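Cell wall binding protein cwp8 (Peptoclostridium difficile, PDB 5J6Q) probably anchors itself noncovalently to the bacterial cell wall through its three CWB2 domains, as an S-layer-associated surface protein. Local coordinates at residues 17-20 against 21-25; 577-580 against 581-585; 457-461 against 462-466; 471-474 against 475-479. All blocks are in the same frame, centred on the assembly; numbering follows the deposited sequence.

Interaction 1: residues 17-20 against 21-25; sequences EEVR and KALEV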
loop_
_atom_site.group_PDB
_atom_site.type_symbol
_atom_site.label_atom_id
_atom_site.label_comp_id
_atom_site.label_asym_id
_atom_site.label_seq_id
_atom_site.Cartn_x
_atom_site.Cartn_y
_atom_site.Cartn_z
ATOM N N GLU A 17 -17.803 15.879 -23.946
ATOM C CA GLU A 17 -17.586 16.787 -25.101
ATOM C C GLU A 17 -16.857 16.017 -26.167
ATOM O O GLU A 17 -16.903 16.330 -27.350
ATOM C CB GLU A 17 -16.776 18.018 -24.680
ATOM C CG GLU A 17 -17.580 19.302 -24.820
ATOM C CD GLU A 17 -17.769 19.719 -26.271
ATOM O OE1 GLU A 17 -16.743 20.004 -26.946
ATOM O OE2 GLU A 17 -18.948 19.762 -26.740
ATOM N N GLU A 18 -16.170 14.993 -25.736
ATOM C CA GLU A 18 -15.492 14.101 -26.647
ATOM C C GLU A 18 -16.638 13.432 -27.456
ATOM O O GLU A 18 -16.608 13.331 -28.693
ATOM C CB GLU A 18 -14.678 13.083 -25.819
ATOM C CG GLU A 18 -13.275 13.575 -25.461
ATOM C CD GLU A 18 -12.423 12.535 -24.734
ATOM O OE1 GLU A 18 -12.878 11.390 -24.528
ATOM O OE2 GLU A 18 -11.284 12.880 -24.362
ATOM N N VAL A 19 -17.701 13.020 -26.733
ATOM C CA VAL A 19 -18.808 12.357 -27.413
ATOM C C VAL A 19 -19.635 13.403 -28.227
ATOM O O VAL A 19 -20.046 13.111 -29.333
ATOM C CB VAL A 19 -19.652 11.657 -26.309
ATOM C CG1 VAL A 19 -20.915 11.143 -26.928
ATOM C CG2 VAL A 19 -18.859 10.507 -25.654
ATOM N N ARG A 20 -19.897 14.589 -27.637
ATOM C CA ARG A 20 -20.653 15.645 -28.331
ATOM C C ARG A 20 -20.013 15.898 -29.717
ATOM O O ARG A 20 -20.676 15.859 -30.743
ATOM C CB ARG A 20 -20.711 16.957 -27.455
ATOM C CG ARG A 20 -21.695 17.933 -28.047
ATOM C CD ARG A 20 -22.046 19.151 -27.211
ATOM N NE ARG A 20 -21.806 19.007 -25.775
ATOM C CZ ARG A 20 -22.768 18.784 -24.886
ATOM N NH1 ARG A 20 -24.031 18.665 -25.275
ATOM N NH2 ARG A 20 -22.474 18.674 -23.603
ATOM N N LYS A 21 -18.722 16.078 -29.754
ATOM C CA LYS A 21 -18.044 16.322 -31.022
ATOM C C LYS A 21 -18.121 15.150 -31.954
ATOM O O LYS A 21 -18.401 15.337 -33.147
ATOM C CB LYS A 21 -16.569 16.667 -30.751
ATOM C CG LYS A 21 -16.387 18.107 -30.286
ATOM C CD LYS A 21 -14.895 18.469 -30.181
ATOM C CE LYS A 21 -14.671 19.678 -29.288
ATOM N NZ LYS A 21 -13.246 19.818 -28.868
ATOM N N ALA A 22 -17.903 13.907 -31.429
ATOM C CA ALA A 22 -17.901 12.715 -32.295
ATOM C C ALA A 22 -19.315 12.516 -32.903
ATOM O O ALA A 22 -19.461 12.058 -34.061
ATOM C CB ALA A 22 -17.476 11.464 -31.479
ATOM N N LEU A 23 -20.358 12.817 -32.107
ATOM C CA LEU A 23 -21.735 12.708 -32.643
ATOM C C LEU A 23 -21.926 13.665 -33.846
ATOM O O LEU A 23 -22.823 13.450 -34.640
ATOM C CB LEU A 23 -22.778 13.100 -31.557
ATOM C CG LEU A 23 -22.873 12.120 -30.416
ATOM C CD1 LEU A 23 -23.824 12.607 -29.314
ATOM C CD2 LEU A 23 -23.381 10.798 -30.988
ATOM N N GLU A 24 -21.097 14.739 -33.978
ATOM C CA GLU A 24 -21.359 15.601 -35.130
ATOM C C GLU A 24 -20.804 15.048 -36.445
ATOM O O GLU A 24 -21.316 15.434 -37.503
ATOM C CB GLU A 24 -20.847 17.014 -34.829
ATOM C CG GLU A 24 -21.727 17.664 -33.769
ATOM C CD GLU A 24 -23.211 17.272 -33.954
ATOM O OE1 GLU A 24 -23.734 16.341 -33.259
ATOM O OE2 GLU A 24 -23.854 17.867 -34.805
ATOM N N VAL A 25 -19.806 14.108 -36.391
ATOM C CA VAL A 25 -19.227 13.585 -37.623
ATOM C C VAL A 25 -20.233 12.737 -38.402
ATOM O O VAL A 25 -20.639 11.644 -37.946
ATOM C CB VAL A 25 -17.941 12.802 -37.279
ATOM C CG1 VAL A 25 -17.263 12.348 -38.558
ATOM C CG2 VAL A 25 -16.972 13.682 -36.461
HETATM O O HOH W 1 -23.364 16.538 -30.746
#
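K21 lies over the last turns of helix 13-24 and reaches back one turn to E17. Its CB and CG rest on the backbone carbonyl of E17, CB lying 3.4 Å from E17 O. With CG anti to the carbonyl carbon (chi1 -78°) and the chain extended beyond it, the lysine runs back alongside E17. CD still touches E17 OE1 and O, and CE comes closest, 3.1 Å from E17 OE1. The ammonium overshoots: NZ to E17 OE1 is 4.0 Å, a long salt bridge. The bend of E17 at chi2 offers its other oxygen, OE2, to R20 NE at 3.1 Å, in the plane of the guanidinium edge, though the hydrogen bond within this salt bridge is weak. One carboxylate thus joins i+3 and i+4 partners, a helical salt-bridge network on the solvent side of the amphipathic helix. The inner side is apolar: V19 and L23 lie side by side, with L23 reaching I43 of the adjoining sheet and V19 reaching L56. In the backbone, L23 N bonds to V19 O at 2.8 Å, whereas E24 N to R20 O is weak at 3.4 Å. A water donates to both R20 O and E24 OE1.

Interaction 2: residues 577-580 against 581-585; sequences EGIA and KNAIE. With SO4 (sulfate ion), chain F.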
loop_
_atom_site.group_PDB
_atom_site.type_symbol
_atom_site.label_atom_id
_atom_site.label_comp_id
_atom_site.label_asym_id
_atom_site.label_seq_id
_atom_site.Cartn_x
_atom_site.Cartn_y
_atom_site.Cartn_z
ATOM N N GLU A 577 10.034 5.252 12.504
ATOM C CA GLU A 577 10.457 5.350 11.100
ATOM C C GLU A 577 11.965 5.526 11.009
ATOM O O GLU A 577 12.600 5.734 12.038
ATOM C CB GLU A 577 9.772 6.615 10.438
ATOM C CG GLU A 577 8.310 6.405 10.199
ATOM C CD GLU A 577 7.980 5.324 9.184
ATOM O OE1 GLU A 577 6.865 4.762 9.297
ATOM O OE2 GLU A 577 8.805 5.043 8.290
ATOM N N GLY A 578 12.580 5.431 9.828
ATOM C CA GLY A 578 14.053 5.602 9.801
ATOM C C GLY A 578 14.846 4.318 10.057
ATOM O O GLY A 578 16.032 4.343 10.354
ATOM N N ILE A 579 14.188 3.147 10.006
ATOM C CA ILE A 579 14.939 1.924 10.186
ATOM C C ILE A 579 15.175 1.417 8.812
ATOM O O ILE A 579 14.240 1.310 8.030
ATOM C CB ILE A 579 14.175 0.905 11.127
ATOM C CG1 ILE A 579 14.227 1.374 12.674
ATOM C CG2 ILE A 579 14.873 -0.431 10.952
ATOM C CD1 ILE A 579 13.082 0.812 13.535
ATOM N N ALA A 580 16.434 1.093 8.476
ATOM C CA ALA A 580 16.803 0.606 7.117
ATOM C C ALA A 580 15.961 -0.668 6.760
ATOM O O ALA A 580 15.884 -1.578 7.605
ATOM C CB ALA A 580 18.271 0.216 7.154
ATOM N N LYS A 581 15.438 -0.747 5.546
ATOM C CA LYS A 581 14.672 -1.899 5.057
ATOM C C LYS A 581 15.554 -3.152 5.132
ATOM O O LYS A 581 15.094 -4.313 5.402
ATOM C CB LYS A 581 14.227 -1.687 3.553
ATOM C CG LYS A 581 13.355 -2.885 3.048
ATOM C CD LYS A 581 12.568 -2.547 1.761
ATOM C CE LYS A 581 13.473 -2.166 0.618
ATOM N NZ LYS A 581 12.658 -1.927 -0.613
ATOM N N ASN A 582 16.811 -2.951 4.859
ATOM C CA ASN A 582 17.726 -4.117 4.954
ATOM C C ASN A 582 17.780 -4.827 6.395
ATOM O O ASN A 582 17.891 -6.061 6.456
ATOM C CB ASN A 582 19.098 -3.706 4.584
ATOM C CG ASN A 582 19.293 -3.655 3.068
ATOM O OD1 ASN A 582 20.384 -3.234 2.642
ATOM N ND2 ASN A 582 18.312 -4.031 2.189
ATOM N N ALA A 583 17.694 -4.063 7.501
ATOM C CA ALA A 583 17.728 -4.664 8.838
ATOM C C ALA A 583 16.462 -5.429 9.041
ATOM O O ALA A 583 16.527 -6.480 9.636
ATOM C CB ALA A 583 17.830 -3.601 9.949
ATOM N N ILE A 584 15.323 -4.885 8.584
ATOM C CA ILE A 584 14.054 -5.611 8.653
ATOM C C ILE A 584 14.163 -6.870 7.794
ATOM O O ILE A 584 13.596 -7.947 8.162
ATOM C CB ILE A 584 12.835 -4.775 8.097
ATOM C CG1 ILE A 584 12.633 -3.439 8.887
ATOM C CG2 ILE A 584 11.498 -5.592 8.115
ATOM C CD1 ILE A 584 12.865 -3.431 10.413
ATOM N N GLU A 585 14.863 -6.772 6.639
ATOM C CA GLU A 585 14.908 -7.942 5.771
ATOM C C GLU A 585 15.809 -8.959 6.472
ATOM O O GLU A 585 15.400 -10.131 6.568
ATOM C CB GLU A 585 15.424 -7.606 4.339
ATOM C CG GLU A 585 14.408 -6.745 3.592
ATOM C CD GLU A 585 14.925 -6.277 2.242
ATOM O OE1 GLU A 585 14.184 -6.449 1.278
ATOM O OE2 GLU A 585 16.060 -5.712 2.165
HETATM S S SO4 F . 15.605 2.118 3.442
HETATM O O1 SO4 F . 15.387 1.771 2.016
HETATM O O2 SO4 F . 16.961 1.796 3.865
HETATM O O3 SO4 F . 15.408 3.555 3.648
HETATM O O4 SO4 F . 14.622 1.400 4.207
#
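I579 and I584 cross at about a right angle, the CG2 branch of I579 meeting the CD1 tip of I584 at 3.7 Å. I579 CG2 is anti to the backbone N (its CG1 at chi1 -74°), which puts the methyl on the helix side; A583 CB lies more loosely against the same methyl at 4.4 Å. Both isoleucines also touch Q574 of strand 572-575, so the pair fills the angle between the strand's end and the helix that follows. Between them the backbone turns at A580, the N-cap residue. A580 O receives two weak bonds, from A583 N at 3.1 Å and from I584 N at 3.5 Å; the second is the straighter, with an N-H...O angle of 165°. The CB of K581 points away from 577-580, and NZ is bonded to D197 O. Its backbone N instead faces a sulfate, probably from the crystallisation liquor, binding O4 at 2.7 Å and O2 only weakly. Farther along, N582 ND2 donates to E585 OE2 at 2.8 Å. This is a beta-loop-alpha junction of the parallel alpha/beta CWB2 fold, its helix N-terminus, N-capped at A580, holding an anion that the helix dipole would probably help to bind.

Interaction 3: residues 457-461 against 462-466; sequences KLLKG and KELEI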
loop_
_atom_site.group_PDB
_atom_site.type_symbol
_atom_site.label_atom_id
_atom_site.label_comp_id
_atom_site.label_asym_id
_atom_site.label_seq_id
_atom_site.Cartn_x
_atom_site.Cartn_y
_atom_site.Cartn_z
ATOM N N LYS A 457 18.358 -0.706 50.151
ATOM C CA LYS A 457 17.226 -1.131 50.971
ATOM C C LYS A 457 16.129 -1.765 50.117
ATOM O O LYS A 457 15.417 -2.643 50.583
ATOM C CB LYS A 457 16.663 0.080 51.735
ATOM C CG LYS A 457 15.545 -0.281 52.704
ATOM C CD LYS A 457 14.892 0.972 53.275
ATOM N N LEU A 458 15.993 -1.330 48.870
ATOM C CA LEU A 458 14.962 -1.865 47.993
ATOM C C LEU A 458 15.388 -3.183 47.358
ATOM O O LEU A 458 14.534 -3.995 47.010
ATOM C CB LEU A 458 14.664 -0.831 46.898
ATOM C CG LEU A 458 13.302 -0.967 46.226
ATOM C CD1 LEU A 458 12.198 -1.148 47.250
ATOM C CD2 LEU A 458 13.038 0.282 45.424
ATOM N N LEU A 459 16.700 -3.406 47.219
ATOM C CA LEU A 459 17.207 -4.613 46.575
ATOM C C LEU A 459 17.783 -5.655 47.541
ATOM O O LEU A 459 18.102 -6.766 47.113
ATOM C CB LEU A 459 18.276 -4.174 45.566
ATOM C CG LEU A 459 17.842 -3.000 44.681
ATOM C CD1 LEU A 459 18.935 -2.644 43.698
ATOM C CD2 LEU A 459 16.581 -3.364 43.926
ATOM N N LYS A 460 17.909 -5.314 48.832
ATOM C CA LYS A 460 18.449 -6.241 49.822
ATOM C C LYS A 460 17.529 -7.444 50.019
ATOM O O LYS A 460 16.497 -7.334 50.681
ATOM C CB LYS A 460 18.657 -5.523 51.166
ATOM C CG LYS A 460 19.267 -6.427 52.229
ATOM C CD LYS A 460 19.374 -5.717 53.569
ATOM C CE LYS A 460 19.829 -6.666 54.649
ATOM N NZ LYS A 460 19.641 -6.082 56.005
ATOM N N GLY A 461 17.897 -8.588 49.438
ATOM C CA GLY A 461 17.100 -9.795 49.598
ATOM C C GLY A 461 16.586 -10.317 48.275
ATOM O O GLY A 461 16.233 -11.487 48.148
ATOM N N LYS A 462 16.546 -9.443 47.275
ATOM C CA LYS A 462 16.058 -9.829 45.954
ATOM C C LYS A 462 17.220 -10.165 45.014
ATOM O O LYS A 462 18.356 -9.769 45.267
ATOM C CB LYS A 462 15.204 -8.695 45.344
ATOM C CG LYS A 462 14.719 -7.668 46.370
ATOM C CD LYS A 462 13.220 -7.414 46.243
ATOM C CE LYS A 462 12.641 -6.821 47.508
ATOM N NZ LYS A 462 11.860 -5.582 47.228
ATOM N N GLU A 463 16.936 -10.911 43.940
ATOM C CA GLU A 463 17.944 -11.271 42.941
ATOM C C GLU A 463 18.111 -10.122 41.927
ATOM O O GLU A 463 17.135 -9.665 41.333
ATOM C CB GLU A 463 17.542 -12.564 42.227
ATOM C CG GLU A 463 17.445 -13.736 43.187
ATOM C CD GLU A 463 17.425 -15.070 42.472
ATOM O OE1 GLU A 463 18.026 -15.179 41.383
ATOM O OE2 GLU A 463 16.801 -16.006 43.001
ATOM N N LEU A 464 19.357 -9.685 41.727
ATOM C CA LEU A 464 19.700 -8.559 40.891
ATOM C C LEU A 464 20.506 -8.915 39.628
ATOM O O LEU A 464 21.204 -9.925 39.567
ATOM C CB LEU A 464 20.500 -7.565 41.781
ATOM C CG LEU A 464 19.785 -7.196 43.091
ATOM C CD1 LEU A 464 20.756 -6.670 44.171
ATOM C CD2 LEU A 464 18.731 -6.158 42.768
ATOM N N GLU A 465 20.393 -8.069 38.609
ATOM C CA GLU A 465 21.122 -8.259 37.348
ATOM C C GLU A 465 21.616 -6.887 36.920
ATOM O O GLU A 465 20.891 -5.902 37.062
ATOM C CB GLU A 465 20.218 -8.899 36.274
ATOM C CG GLU A 465 20.909 -9.115 34.936
ATOM C CD GLU A 465 21.235 -10.588 34.641
ATOM O OE1 GLU A 465 22.416 -10.877 34.403
ATOM O OE2 GLU A 465 20.331 -11.448 34.634
ATOM N N ILE A 466 22.857 -6.814 36.454
ATOM C CA ILE A 466 23.417 -5.549 35.999
ATOM C C ILE A 466 23.448 -5.508 34.473
ATOM O O ILE A 466 23.769 -6.529 33.860
ATOM C CB ILE A 466 24.835 -5.376 36.561
ATOM C CG1 ILE A 466 24.843 -5.695 38.075
ATOM C CG2 ILE A 466 25.279 -3.945 36.309
ATOM C CD1 ILE A 466 26.174 -5.381 38.774
#
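L459 and L464 meet almost at right angles, and L464 CD2 is the atom that does most of the touching. It sits 3.5 Å from L459 CB, tighter than usual van der Waals contact, and also meets CG and both methyls of L459. CG of each leucine is anti to its carbonyl carbon (chi1 -47° in L459), and the CB of L464 points toward the helix. Beside this pair, K462 NZ donates to L458 O at 3.1 Å, in the carbonyl plane, with a C=O...N angle of 156°. Bends at chi2 and chi4 curl the lysine back over the helix end. The backbone does the bringing together, because residues 459-462 form a type II beta turn, closed by K462 N to L459 O at 3.1 Å. G461, at phi 119°, takes a conformation in which a CB would be jammed against the preceding carbonyl. This turn is the alpha-to-beta connection of a parallel alpha/beta CWB2 domain, leading from helix 453-459 into strand 463-467. Outside the turn, A419 of strand 418-423 touches both leucines, and L481 and I484 of helix 475-484 cover L464. E463, whose CB points away from 457-461, forms a salt bridge with K417.

Interaction 4: residues 471-474 against 475-479; sequences NSVS and KEVED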
loop_
_atom_site.group_PDB
_atom_site.type_symbol
_atom_site.label_atom_id
_atom_site.label_comp_id
_atom_site.label_asym_id
_atom_site.label_seq_id
_atom_site.Cartn_x
_atom_site.Cartn_y
_atom_site.Cartn_z
ATOM N N ASN A 471 32.233 0.745 33.196
ATOM C CA ASN A 471 32.274 2.199 33.120
ATOM C C ASN A 471 30.861 2.853 33.302
ATOM O O ASN A 471 30.732 4.077 33.328
ATOM C CB ASN A 471 32.944 2.607 31.800
ATOM C CG ASN A 471 34.462 2.477 31.878
ATOM O OD1 ASN A 471 35.192 2.986 31.023
ATOM N ND2 ASN A 471 35.032 1.825 32.894
ATOM N N SER A 472 29.797 2.018 33.462
ATOM C CA SER A 472 28.424 2.524 33.645
ATOM C C SER A 472 28.002 2.143 35.013
ATOM O O SER A 472 27.404 2.930 35.732
ATOM C CB SER A 472 27.463 1.917 32.605
ATOM O OG SER A 472 27.744 2.479 31.339
ATOM N N VAL A 473 28.254 0.892 35.348
ATOM C CA VAL A 473 27.983 0.412 36.671
ATOM C C VAL A 473 29.326 -0.057 37.164
ATOM O O VAL A 473 29.842 -1.116 36.759
ATOM C CB VAL A 473 26.931 -0.717 36.658
ATOM C CG1 VAL A 473 26.796 -1.338 38.039
ATOM C CG2 VAL A 473 25.592 -0.155 36.207
ATOM N N SER A 474 29.908 0.745 38.016
ATOM C CA SER A 474 31.226 0.447 38.591
ATOM C C SER A 474 31.270 -0.923 39.254
ATOM O O SER A 474 30.254 -1.432 39.738
ATOM C CB SER A 474 31.607 1.516 39.612
ATOM O OG SER A 474 31.022 1.237 40.875
ATOM N N LYS A 475 32.469 -1.518 39.266
ATOM C CA LYS A 475 32.729 -2.832 39.850
ATOM C C LYS A 475 32.569 -2.753 41.364
ATOM O O LYS A 475 32.444 -3.768 42.023
ATOM C CB LYS A 475 34.142 -3.298 39.446
ATOM C CG LYS A 475 34.604 -4.606 40.071
ATOM C CD LYS A 475 36.065 -4.845 39.700
ATOM C CE LYS A 475 36.588 -6.185 40.157
ATOM N NZ LYS A 475 37.968 -6.420 39.634
ATOM N N GLU A 476 32.563 -1.539 41.903
ATOM C CA GLU A 476 32.365 -1.308 43.336
ATOM C C GLU A 476 30.872 -1.496 43.670
ATOM O O GLU A 476 30.527 -2.152 44.661
ATOM C CB GLU A 476 32.821 0.109 43.729
ATOM C CG GLU A 476 33.569 0.833 42.620
ATOM C CD GLU A 476 34.880 1.420 43.093
ATOM O OE1 GLU A 476 35.688 0.666 43.673
ATOM O OE2 GLU A 476 35.098 2.632 42.882
ATOM N N VAL A 477 29.988 -0.913 42.840
ATOM C CA VAL A 477 28.538 -1.044 43.006
ATOM C C VAL A 477 28.201 -2.518 42.913
ATOM O O VAL A 477 27.368 -3.039 43.646
ATOM C CB VAL A 477 27.815 -0.223 41.907
ATOM C CG1 VAL A 477 26.318 -0.512 41.915
ATOM C CG2 VAL A 477 28.062 1.265 42.128
ATOM N N GLU A 478 28.879 -3.196 41.998
ATOM C CA GLU A 478 28.720 -4.626 41.804
ATOM C C GLU A 478 29.010 -5.398 43.089
ATOM O O GLU A 478 28.224 -6.255 43.490
ATOM C CB GLU A 478 29.682 -5.093 40.728
ATOM C CG GLU A 478 29.390 -6.504 40.288
ATOM C CD GLU A 478 30.450 -7.024 39.373
ATOM O OE1 GLU A 478 31.196 -6.178 38.801
ATOM O OE2 GLU A 478 30.531 -8.268 39.218
ATOM N N ASP A 479 30.144 -5.093 43.736
ATOM C CA ASP A 479 30.511 -5.772 44.972
ATOM C C ASP A 479 29.425 -5.600 46.032
ATOM O O ASP A 479 29.080 -6.573 46.698
ATOM C CB ASP A 479 31.849 -5.234 45.478
ATOM C CG ASP A 479 33.006 -5.670 44.602
ATOM O OD1 ASP A 479 32.941 -6.787 44.037
ATOM O OD2 ASP A 479 33.969 -4.903 44.480
#
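S474 OG accepts from two successive amides of the first helical turn: V477 N donates to it at 3.1 Å with an N-H...O angle of 163°, while E476 N gives a weaker, more bent bond at 3.3 Å. This is an N-cap, with S474 immediately before helix 475-484, at the loop-to-helix passage after strand 463-467 in the parallel alpha/beta fold of a CWB2 domain. The hydroxyl owes its place to chi1 of 83°, which sets OG between the backbone N and the carbonyl carbon and turns it toward the amides of the first turn. A third group, the backbone carbonyl of N449, is also hydrogen-bonded to OG, tying the cap to a neighbouring loop. The backbone carbonyl of S474 serves separately: E478 N bonds to S474 O at 3.2 Å, tilted modestly from the carbonyl plane, and opens the regular i to i+4 pattern. Carbon atoms close around the hydroxyl as well. The nearly eclipsed chi1 of E476 (-10°) brings its CG to 3.1 Å from S474 OG, and the bend at chi2 only redirects the carboxylate; V477 CG2 approaches OG at 3.2 Å. On the buried side, V473 and V477 cross at about a right angle, and V473 also packs on I466 of the preceding strand. R492 supplies a second connection, its NH1 meeting both V473 O and the carboxylate of E478, so the loop and the first helical turn share one guanidinium. The valines themselves meet methyl to methyl, V473 CG1 lying 4.0 Å from V477 CG1.

Interactions 3 and 4 belong to one CWB2 range and touch, I466 CG2 meeting V473 CG1 at 3.5 Å; interaction 3 covers the turn into strand 463-467 and most of the strand, interaction 4 the loop leaving it and the next helix start. Interaction 2 repeats the loop-to-helix setting of interaction 4 at another parallel sheet, their centres about 35 Å apart, but a sulfate takes the first helical N-H, whereas the serine hydroxyl of interaction 4 takes the next two. Interaction 1 stands apart, its centre about 87 Å from those of interactions 3 and 4. All four are partly buried and pair apolar contacts with polar ones; interaction 1 alone joins charged side chains across its segments.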